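Local coordinates for capsid protein (Infectious hypodermal and hematopoietic necrosis virus, PDB 3N7X) that builds the icosahedral shell of a shrimp parvovirus from sixty copies of a beta-barrel subunit and binds calcium ions, at residues A[80-85]-A[289-294]; A[93-96]-A[102-105]; A[199-204]-A[209-214]; A[266-271]-A[281-286]. All blocks are in the same frame, centred on the assembly; numbering follows the deposited sequence.

Contact 1 (A[80-85]-A[289-294])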
# COMPACT_ATOMS: atom_id res chain seq x y z
N ASN A 80 10.42 -7.89 98.41
CA ASN A 80 11.32 -8.57 99.32
C ASN A 80 11.78 -9.92 98.81
O ASN A 80 12.90 -10.35 99.08
CB ASN A 80 10.65 -8.74 100.68
CG ASN A 80 10.00 -7.47 101.17
OD1 ASN A 80 9.04 -6.97 100.57
ND2 ASN A 80 10.52 -6.92 102.27
N LEU A 81 10.91 -10.60 98.06
CA LEU A 81 11.25 -11.92 97.55
C LEU A 81 12.33 -11.88 96.48
O LEU A 81 12.95 -12.90 96.20
CB LEU A 81 10.01 -12.61 96.97
CG LEU A 81 8.87 -12.93 97.94
CD1 LEU A 81 7.76 -13.64 97.19
CD2 LEU A 81 9.37 -13.81 99.08
N TYR A 82 12.57 -10.71 95.91
CA TYR A 82 13.57 -10.58 94.85
C TYR A 82 14.86 -9.91 95.31
O TYR A 82 15.94 -10.25 94.82
CB TYR A 82 13.00 -9.78 93.68
CG TYR A 82 11.67 -10.29 93.16
CD1 TYR A 82 11.61 -11.19 92.09
CD2 TYR A 82 10.47 -9.85 93.72
CE1 TYR A 82 10.38 -11.63 91.59
CE2 TYR A 82 9.24 -10.29 93.23
CZ TYR A 82 9.21 -11.17 92.17
OH TYR A 82 7.99 -11.58 91.69
N LEU A 83 14.76 -8.95 96.22
CA LEU A 83 15.94 -8.23 96.71
C LEU A 83 16.69 -8.95 97.83
O LEU A 83 17.80 -8.56 98.19
CB LEU A 83 15.53 -6.83 97.16
CG LEU A 83 15.45 -5.75 96.07
CD1 LEU A 83 14.73 -6.29 94.85
CD2 LEU A 83 14.75 -4.53 96.61
N TYR A 84 16.07 -10.00 98.37
CA TYR A 84 16.69 -10.78 99.44
C TYR A 84 16.90 -12.21 98.98
O TYR A 84 16.29 -12.66 98.00
CB TYR A 84 15.80 -10.80 100.68
CG TYR A 84 15.83 -9.52 101.47
CD1 TYR A 84 16.75 -9.33 102.50
CD2 TYR A 84 14.94 -8.48 101.18
CE1 TYR A 84 16.78 -8.14 103.23
CE2 TYR A 84 14.97 -7.29 101.90
CZ TYR A 84 15.89 -7.12 102.93
OH TYR A 84 15.90 -5.95 103.65
N GLY A 85 17.76 -12.92 99.69
CA GLY A 85 18.03 -14.31 99.40
C GLY A 85 18.27 -15.03 100.71
O GLY A 85 17.91 -14.51 101.77
N PHE A 289 13.07 -16.74 89.61
CA PHE A 289 12.57 -15.39 89.84
C PHE A 289 13.40 -14.33 89.16
O PHE A 289 14.61 -14.49 88.98
CB PHE A 289 12.59 -15.06 91.33
CG PHE A 289 11.62 -15.85 92.15
CD1 PHE A 289 10.47 -15.25 92.66
CD2 PHE A 289 11.87 -17.19 92.45
CE1 PHE A 289 9.58 -15.97 93.45
CE2 PHE A 289 10.98 -17.92 93.25
CZ PHE A 289 9.83 -17.30 93.75
N PHE A 290 12.76 -13.22 88.81
CA PHE A 290 13.45 -12.10 88.20
C PHE A 290 12.69 -10.81 88.47
O PHE A 290 11.46 -10.81 88.61
CB PHE A 290 13.59 -12.28 86.68
CG PHE A 290 12.33 -12.00 85.92
CD1 PHE A 290 11.36 -12.99 85.78
CD2 PHE A 290 12.08 -10.72 85.42
CE1 PHE A 290 10.14 -12.70 85.14
CE2 PHE A 290 10.88 -10.43 84.79
CZ PHE A 290 9.90 -11.42 84.65
N LEU A 291 13.43 -9.71 88.56
CA LEU A 291 12.83 -8.40 88.77
C LEU A 291 13.73 -7.35 88.13
O LEU A 291 14.96 -7.38 88.28
CB LEU A 291 12.67 -8.11 90.26
CG LEU A 291 12.08 -6.73 90.57
CD1 LEU A 291 11.28 -6.78 91.86
CD2 LEU A 291 13.19 -5.69 90.66
N HIS A 292 13.11 -6.43 87.39
CA HIS A 292 13.83 -5.36 86.73
C HIS A 292 13.61 -4.07 87.51
O HIS A 292 12.50 -3.54 87.56
CB HIS A 292 13.35 -5.19 85.28
CG HIS A 292 13.62 -6.38 84.42
ND1 HIS A 292 14.87 -6.93 84.26
CD2 HIS A 292 12.78 -7.15 83.67
CE1 HIS A 292 14.80 -7.98 83.46
NE2 HIS A 292 13.54 -8.14 83.09
N LEU A 293 14.69 -3.58 88.11
CA LEU A 293 14.63 -2.38 88.91
C LEU A 293 15.33 -1.22 88.22
O LEU A 293 16.33 -1.41 87.52
CB LEU A 293 15.31 -2.63 90.26
CG LEU A 293 15.19 -1.52 91.30
CD1 LEU A 293 13.78 -1.51 91.88
CD2 LEU A 293 16.20 -1.74 92.40
N GLU A 294 14.80 -0.02 88.40
CA GLU A 294 15.41 1.17 87.84
C GLU A 294 15.62 2.11 89.01
O GLU A 294 14.69 2.39 89.77
CB GLU A 294 14.52 1.83 86.78
CG GLU A 294 15.10 3.13 86.24
CD GLU A 294 14.31 3.72 85.07
OE1 GLU A 294 13.12 3.38 84.90
OE2 GLU A 294 14.89 4.54 84.32

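Contact 2 (A[93-96]-A[102-105])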
# COMPACT_ATOMS: atom_id res chain seq x y z
N ALA A 93 17.13 -14.88 106.09
CA ALA A 93 16.99 -13.87 105.05
C ALA A 93 18.18 -12.91 105.11
O ALA A 93 18.58 -12.48 106.19
CB ALA A 93 15.68 -13.11 105.22
N THR A 94 18.74 -12.59 103.95
CA THR A 94 19.87 -11.66 103.88
C THR A 94 19.75 -10.93 102.55
O THR A 94 19.27 -11.49 101.56
CB THR A 94 21.22 -12.41 103.98
OG1 THR A 94 22.29 -11.47 104.12
CG2 THR A 94 21.47 -13.26 102.73
N GLU A 95 20.17 -9.67 102.50
CA GLU A 95 20.06 -8.94 101.25
C GLU A 95 21.04 -9.41 100.19
O GLU A 95 22.15 -9.85 100.51
CB GLU A 95 20.20 -7.43 101.50
CG GLU A 95 21.22 -7.04 102.54
CD GLU A 95 21.19 -5.54 102.86
OE1 GLU A 95 20.11 -5.03 103.24
OE2 GLU A 95 22.25 -4.89 102.73
N THR A 96 20.61 -9.36 98.93
CA THR A 96 21.45 -9.75 97.81
C THR A 96 22.54 -8.70 97.62
O THR A 96 22.34 -7.54 97.97
CB THR A 96 20.63 -9.82 96.51
OG1 THR A 96 20.02 -8.54 96.26
CG2 THR A 96 19.54 -10.88 96.61
N VAL A 102 23.05 -0.90 96.10
CA VAL A 102 22.26 0.24 95.62
C VAL A 102 21.21 0.68 96.62
O VAL A 102 20.46 1.62 96.37
CB VAL A 102 21.53 -0.09 94.30
CG1 VAL A 102 22.54 -0.40 93.22
CG2 VAL A 102 20.58 -1.27 94.50
N LYS A 103 21.17 -0.01 97.75
CA LYS A 103 20.22 0.27 98.82
C LYS A 103 20.19 1.76 99.20
O LYS A 103 19.13 2.38 99.25
CB LYS A 103 20.62 -0.57 100.03
CG LYS A 103 19.78 -0.40 101.28
CD LYS A 103 20.42 -1.26 102.35
CE LYS A 103 19.72 -1.18 103.68
NZ LYS A 103 20.54 -1.92 104.69
N SER A 104 21.37 2.33 99.44
CA SER A 104 21.45 3.72 99.84
C SER A 104 20.91 4.67 98.77
O SER A 104 20.16 5.60 99.07
CB SER A 104 22.90 4.07 100.17
OG SER A 104 22.97 5.26 100.93
N MET A 105 21.30 4.44 97.53
CA MET A 105 20.86 5.27 96.43
C MET A 105 19.34 5.15 96.25
O MET A 105 18.65 6.15 96.05
CB MET A 105 21.58 4.87 95.14
CG MET A 105 21.64 5.97 94.11
SD MET A 105 22.39 5.41 92.57
CE MET A 105 24.06 5.18 93.09

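Contact 3 (A[199-204]-A[209-214])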
# COMPACT_ATOMS: atom_id res chain seq x y z
N PHE A 199 -10.56 -18.58 88.95
CA PHE A 199 -9.49 -19.03 88.07
C PHE A 199 -8.85 -20.30 88.62
O PHE A 199 -8.57 -20.40 89.81
CB PHE A 199 -8.42 -17.96 87.95
CG PHE A 199 -7.18 -18.42 87.22
CD1 PHE A 199 -7.04 -18.20 85.85
CD2 PHE A 199 -6.16 -19.08 87.90
CE1 PHE A 199 -5.89 -18.63 85.17
CE2 PHE A 199 -5.01 -19.51 87.24
CZ PHE A 199 -4.87 -19.28 85.87
N MET A 200 -8.59 -21.25 87.74
CA MET A 200 -7.97 -22.48 88.17
C MET A 200 -7.23 -23.16 87.03
O MET A 200 -7.72 -23.20 85.90
CB MET A 200 -9.01 -23.45 88.72
CG MET A 200 -8.44 -24.83 89.00
SD MET A 200 -9.66 -26.11 89.39
CE MET A 200 -8.60 -27.40 90.04
N GLU A 201 -6.05 -23.68 87.32
CA GLU A 201 -5.29 -24.41 86.32
C GLU A 201 -4.45 -25.45 87.04
O GLU A 201 -4.24 -25.37 88.25
CB GLU A 201 -4.40 -23.47 85.50
CG GLU A 201 -3.14 -22.96 86.15
CD GLU A 201 -2.32 -22.10 85.19
OE1 GLU A 201 -1.97 -22.61 84.09
OE2 GLU A 201 -2.02 -20.93 85.51
N GLN A 202 -4.01 -26.46 86.29
CA GLN A 202 -3.23 -27.53 86.86
C GLN A 202 -1.79 -27.48 86.40
O GLN A 202 -1.49 -26.94 85.33
CB GLN A 202 -3.81 -28.88 86.44
CG GLN A 202 -5.28 -29.06 86.76
CD GLN A 202 -5.82 -30.39 86.25
OE1 GLN A 202 -5.07 -31.21 85.71
NE2 GLN A 202 -7.12 -30.61 86.43
N MET A 203 -0.89 -28.02 87.21
CA MET A 203 0.51 -28.08 86.85
C MET A 203 0.98 -29.50 87.08
O MET A 203 0.76 -30.07 88.15
CB MET A 203 1.36 -27.14 87.69
CG MET A 203 2.84 -27.23 87.34
SD MET A 203 3.90 -26.20 88.36
CE MET A 203 5.54 -26.47 87.59
N ARG A 204 1.62 -30.08 86.07
CA ARG A 204 2.13 -31.44 86.19
C ARG A 204 3.51 -31.53 85.56
O ARG A 204 4.03 -30.55 85.04
CB ARG A 204 1.17 -32.44 85.54
CG ARG A 204 0.43 -31.90 84.35
CD ARG A 204 -0.34 -33.01 83.62
NE ARG A 204 -1.46 -33.58 84.37
CZ ARG A 204 -2.52 -32.90 84.77
NH1 ARG A 204 -2.61 -31.60 84.50
NH2 ARG A 204 -3.52 -33.52 85.40
N LYS A 209 4.99 -22.92 84.42
CA LYS A 209 3.95 -21.98 84.81
C LYS A 209 4.59 -20.65 85.11
O LYS A 209 5.33 -20.50 86.09
CB LYS A 209 3.20 -22.50 86.04
CG LYS A 209 2.47 -23.81 85.80
CD LYS A 209 1.42 -23.67 84.70
CE LYS A 209 0.62 -24.96 84.54
NZ LYS A 209 -0.45 -24.84 83.51
N ALA A 210 4.31 -19.67 84.26
CA ALA A 210 4.89 -18.35 84.42
C ALA A 210 3.87 -17.31 84.84
O ALA A 210 2.77 -17.23 84.28
CB ALA A 210 5.56 -17.93 83.13
N TYR A 211 4.24 -16.51 85.83
CA TYR A 211 3.38 -15.45 86.33
C TYR A 211 4.25 -14.22 86.46
O TYR A 211 5.35 -14.29 87.01
CB TYR A 211 2.79 -15.85 87.69
CG TYR A 211 2.04 -17.16 87.62
CD1 TYR A 211 0.76 -17.22 87.07
CD2 TYR A 211 2.64 -18.35 88.05
CE1 TYR A 211 0.09 -18.45 86.93
CE2 TYR A 211 1.98 -19.57 87.91
CZ TYR A 211 0.72 -19.62 87.35
OH TYR A 211 0.09 -20.83 87.20
N THR A 212 3.76 -13.11 85.94
CA THR A 212 4.53 -11.88 86.01
C THR A 212 3.67 -10.71 86.46
O THR A 212 2.44 -10.81 86.52
CB THR A 212 5.13 -11.51 84.64
OG1 THR A 212 4.08 -11.15 83.74
CG2 THR A 212 5.89 -12.68 84.05
N ILE A 213 4.32 -9.61 86.79
CA ILE A 213 3.63 -8.42 87.21
C ILE A 213 4.40 -7.23 86.67
O ILE A 213 5.63 -7.23 86.66
CB ILE A 213 3.55 -8.34 88.75
CG1 ILE A 213 2.90 -7.03 89.17
CG2 ILE A 213 4.95 -8.46 89.35
CD1 ILE A 213 2.57 -6.96 90.65
N HIS A 214 3.68 -6.23 86.18
CA HIS A 214 4.31 -5.03 85.66
C HIS A 214 3.95 -3.91 86.64
O HIS A 214 2.77 -3.67 86.90
CB HIS A 214 3.79 -4.68 84.27
CG HIS A 214 4.12 -5.71 83.22
ND1 HIS A 214 3.44 -6.90 83.10
CD2 HIS A 214 5.06 -5.71 82.24
CE1 HIS A 214 3.94 -7.59 82.09
NE2 HIS A 214 4.92 -6.89 81.55

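Contact 4 (A[266-271]-A[281-286])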
# COMPACT_ATOMS: atom_id res chain seq x y z
N MET A 266 -2.09 -22.18 95.92
CA MET A 266 -1.91 -23.55 95.45
C MET A 266 -2.10 -24.62 96.51
O MET A 266 -2.20 -24.33 97.70
CB MET A 266 -0.50 -23.73 94.89
CG MET A 266 -0.09 -22.71 93.87
SD MET A 266 1.63 -22.25 94.11
CE MET A 266 1.47 -21.31 95.63
N ARG A 267 -2.12 -25.86 96.04
CA ARG A 267 -2.24 -27.05 96.88
C ARG A 267 -2.17 -28.25 95.96
O ARG A 267 -2.72 -28.23 94.85
CB ARG A 267 -3.57 -27.08 97.65
CG ARG A 267 -4.77 -27.54 96.84
CD ARG A 267 -5.99 -27.72 97.73
NE ARG A 267 -7.15 -28.16 96.97
CZ ARG A 267 -8.34 -28.41 97.51
NH1 ARG A 267 -8.53 -28.27 98.81
NH2 ARG A 267 -9.35 -28.81 96.73
N MET A 268 -1.47 -29.29 96.38
CA MET A 268 -1.40 -30.49 95.58
C MET A 268 -2.85 -30.97 95.57
O MET A 268 -3.54 -30.87 96.59
CB MET A 268 -0.49 -31.52 96.25
CG MET A 268 -0.23 -32.78 95.43
SD MET A 268 0.93 -32.63 94.03
CE MET A 268 1.25 -30.93 94.01
N SER A 269 -3.34 -31.44 94.44
CA SER A 269 -4.73 -31.89 94.36
C SER A 269 -4.98 -33.02 95.37
O SER A 269 -4.34 -34.07 95.32
CB SER A 269 -5.06 -32.35 92.94
OG SER A 269 -6.45 -32.44 92.75
N PRO A 270 -5.92 -32.81 96.30
CA PRO A 270 -6.26 -33.80 97.33
C PRO A 270 -7.03 -34.99 96.78
O PRO A 270 -8.22 -34.90 96.49
CB PRO A 270 -7.09 -32.99 98.32
CG PRO A 270 -7.81 -32.03 97.42
CD PRO A 270 -6.73 -31.59 96.46
N ILE A 271 -6.35 -36.13 96.65
CA ILE A 271 -6.96 -37.33 96.10
C ILE A 271 -7.64 -38.26 97.11
O ILE A 271 -6.99 -38.82 97.99
CB ILE A 271 -5.91 -38.18 95.35
CG1 ILE A 271 -5.11 -37.29 94.39
CG2 ILE A 271 -6.59 -39.30 94.58
CD1 ILE A 271 -5.95 -36.59 93.36
N LEU A 281 0.04 -37.20 98.96
CA LEU A 281 0.81 -36.76 97.81
C LEU A 281 1.36 -35.36 97.99
O LEU A 281 0.85 -34.56 98.78
CB LEU A 281 -0.06 -36.81 96.54
CG LEU A 281 -0.78 -38.12 96.22
CD1 LEU A 281 -1.61 -37.93 94.97
CD2 LEU A 281 0.24 -39.25 96.03
N GLY A 282 2.42 -35.06 97.23
CA GLY A 282 3.04 -33.76 97.28
C GLY A 282 3.91 -33.63 96.05
O GLY A 282 3.85 -34.47 95.16
N CYS A 283 4.72 -32.58 95.99
CA CYS A 283 5.60 -32.40 94.85
C CYS A 283 6.63 -31.32 95.13
O CYS A 283 6.47 -30.52 96.06
CB CYS A 283 4.80 -32.02 93.61
SG CYS A 283 4.21 -30.31 93.65
N ARG A 284 7.68 -31.30 94.32
CA ARG A 284 8.73 -30.31 94.43
C ARG A 284 8.95 -29.72 93.05
O ARG A 284 9.01 -30.45 92.06
CB ARG A 284 10.03 -30.94 94.92
CG ARG A 284 11.28 -30.11 94.63
CD ARG A 284 12.45 -30.83 95.23
NE ARG A 284 13.78 -30.36 94.84
CZ ARG A 284 14.25 -30.34 93.60
NH1 ARG A 284 13.49 -30.73 92.59
NH2 ARG A 284 15.50 -30.00 93.37
N VAL A 285 9.09 -28.41 92.99
CA VAL A 285 9.30 -27.74 91.72
C VAL A 285 10.47 -26.78 91.84
O VAL A 285 10.93 -26.49 92.95
CB VAL A 285 8.05 -26.92 91.29
CG1 VAL A 285 6.83 -27.81 91.26
CG2 VAL A 285 7.85 -25.75 92.23
N GLN A 286 10.95 -26.30 90.70
CA GLN A 286 12.01 -25.31 90.69
C GLN A 286 11.31 -24.01 90.34
O GLN A 286 10.41 -24.00 89.50
CB GLN A 286 13.06 -25.63 89.62
CG GLN A 286 14.25 -24.67 89.68
CD GLN A 286 15.28 -24.93 88.60
OE1 GLN A 286 15.63 -26.08 88.33
NE2 GLN A 286 15.78 -23.86 87.99

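Contact 1 (A[80-85]-A[289-294])
The rings of Tyr82 and Phe289 meet as an offset edge-to-face (T-shaped) pair, with the edge of Phe289 turned toward the face of Tyr82. Their centroids stand 5.9 Å apart and the planes are inclined at 71°. The touch itself is made by one corner of each ring: CE1 of Tyr82 lies in the plane of Phe289, 3.8 Å from Phe289 CD1. Backbone borders the tyrosine as well, for Phe290 N is in plane at its edge, while Phe290 O comes up obliquely to within 3.3 Å of Tyr82 CE1. Leu291 crosses the same ring at about a right angle, its CB 3.7 Å from Tyr82 CD1 and its methyl CD1 3.7 Å from Tyr82 CD2. The methyl owes its reach to the leucine's first torsion, which sets CG anti to the backbone N (chi1 179°). No hydrogen bond joins the two segments. The buried tyrosine hydroxyl is satisfied by Leu76 O, and Arg54 makes a cation-pi contact with Phe289 while also donating to Leu81 O, linking strand 45-59 to both segments. Tyr82 and Leu291 both rest on Ala116 of strand 111-131. The contact seats the short helix 80-83 against a central strand of one barrel sheet, apolar and aromatic packing of the kind found inside a viral jelly roll.

Contact 2 (A[93-96]-A[102-105])
Glu95 and Lys103 form a long salt bridge within the C-D connection of the jelly roll, where the short strand 93-95 runs into helix 97-109. Only the ends of these two side chains meet, and the segments bury just 69 Å² between them; both residues are partly exposed, which fits a modest surface contact. The two chains cross at about a right angle. A fully extended lysine chain carries NZ from the helix across to the glutamate, and the lysine also touches Glu224.

The firmer packing lies on the buried side. There Thr96 occupies the N-cap position of the helix: its OG1 bonds to Tyr99 N and also to Leu83 O, fixing the junction of strand and helix. Val102 and Met105 turn to a second subunit, packing on its Met105 and Met101 respectively; this reciprocal use of one helix is consistent with a twofold contact, as helix A makes in other parvovirus capsids. Against that, the ion pair is slack: Lys103 NZ gives Glu95 OE1 only a weak hydrogen bond of 3.5 Å and stands 3.9 Å from Glu95 OE2.

Contact 3 (A[199-204]-A[209-214])
Both oxygens of the Glu201 carboxylate are engaged by strand 209-214. Lys209 NZ forms a salt bridge with Glu201 OE1 at 2.8 Å, and Tyr211 OH donates to Glu201 OE2 at 2.7 Å. Each donor comes from above the carboxylate plane, 40° out of it for the ammonium and 65° for the hydroxyl, and the carboxylate stands perpendicular to the tyrosine ring. Lys209 NZ also gives a weak hydrogen bond of 3.0 Å to Gln202 O. A bend at its second torsion (chi2 -61°) lays the aliphatic part of Lys209 alongside Met203, the two running in opposite directions with Lys209 CG 3.8 Å from Met203 CG.

The segments are the F and G strands of the jelly roll and belong to different sheets, so side chains bridge axes 9.8 Å apart where no backbone pairing exists. Behind the first shell, backbone bonds hold Glu201 to Ile151 and Tyr211 to Val118, one in each sheet. At the turn, Asp207 accepts from Arg204 N. The guanidinium of Arg204 grips Gln202 OE1 end-on with NH1 and NH2, both 2.8 Å from that oxygen, while Gln202 NE2 bonds to Ser122 OG of a neighbouring subunit.

Contact 4 (A[266-271]-A[281-286])
The side chain of Met268 leaves its strand with CG on the far side of CB from the backbone N (chi1 -174°), and a bend at the second torsion (chi2 75°) brings SD over the backbone of Gly282. Met268 CG sits 3.9 Å from Gly282 CA, and Met268 SD passes 3.6 Å from Gly282 O. The third torsion turns the methyl CE to Cys283, but CE is modelled so close to Cys283 SG that this torsion and the placement of the methionine tip are doubtful. A second touch lies further along, where Ile271 CG1 meets Leu281 CD1 at 3.6 Å, the two side chains crossing obliquely.

These segments flank the HI loop of the jelly roll, strand 264-268 belonging to one sheet and strand 281-296 to the other. Phe58 of strand 45-59 adds to the same core beside Cys283, and Leu149 beside Met268. On the polar side, Arg267 forms a salt bridge with Glu150 and reaches Tyr55 OH of a neighbouring subunit.

With no directional hydrogen bond between the segments, cohesion here comes from buried hydrocarbon and sulfur, so it depends on how closely the shapes fit.

How the contacts relate
From the N terminus, contact 1 opens at 80-85 and closes only at 289-294, so its long loop encloses the other three, which follow one another in series without crossing. Contact 2 closes first, within the C-D connection, and touches contact 1 through the pairing of strands 84-86 and 93-95. Contact 3 then spans the F-G turn and contact 4 the HI loop, each joining one barrel sheet to the other; they meet where Met203 packs on Val285. Contacts 1 and 4 share strand 281-296, with their segments nearly consecutive along it. Contact 2 lies across the chain's centre from contacts 3 and 4, about 16 Å from either by nearest atoms.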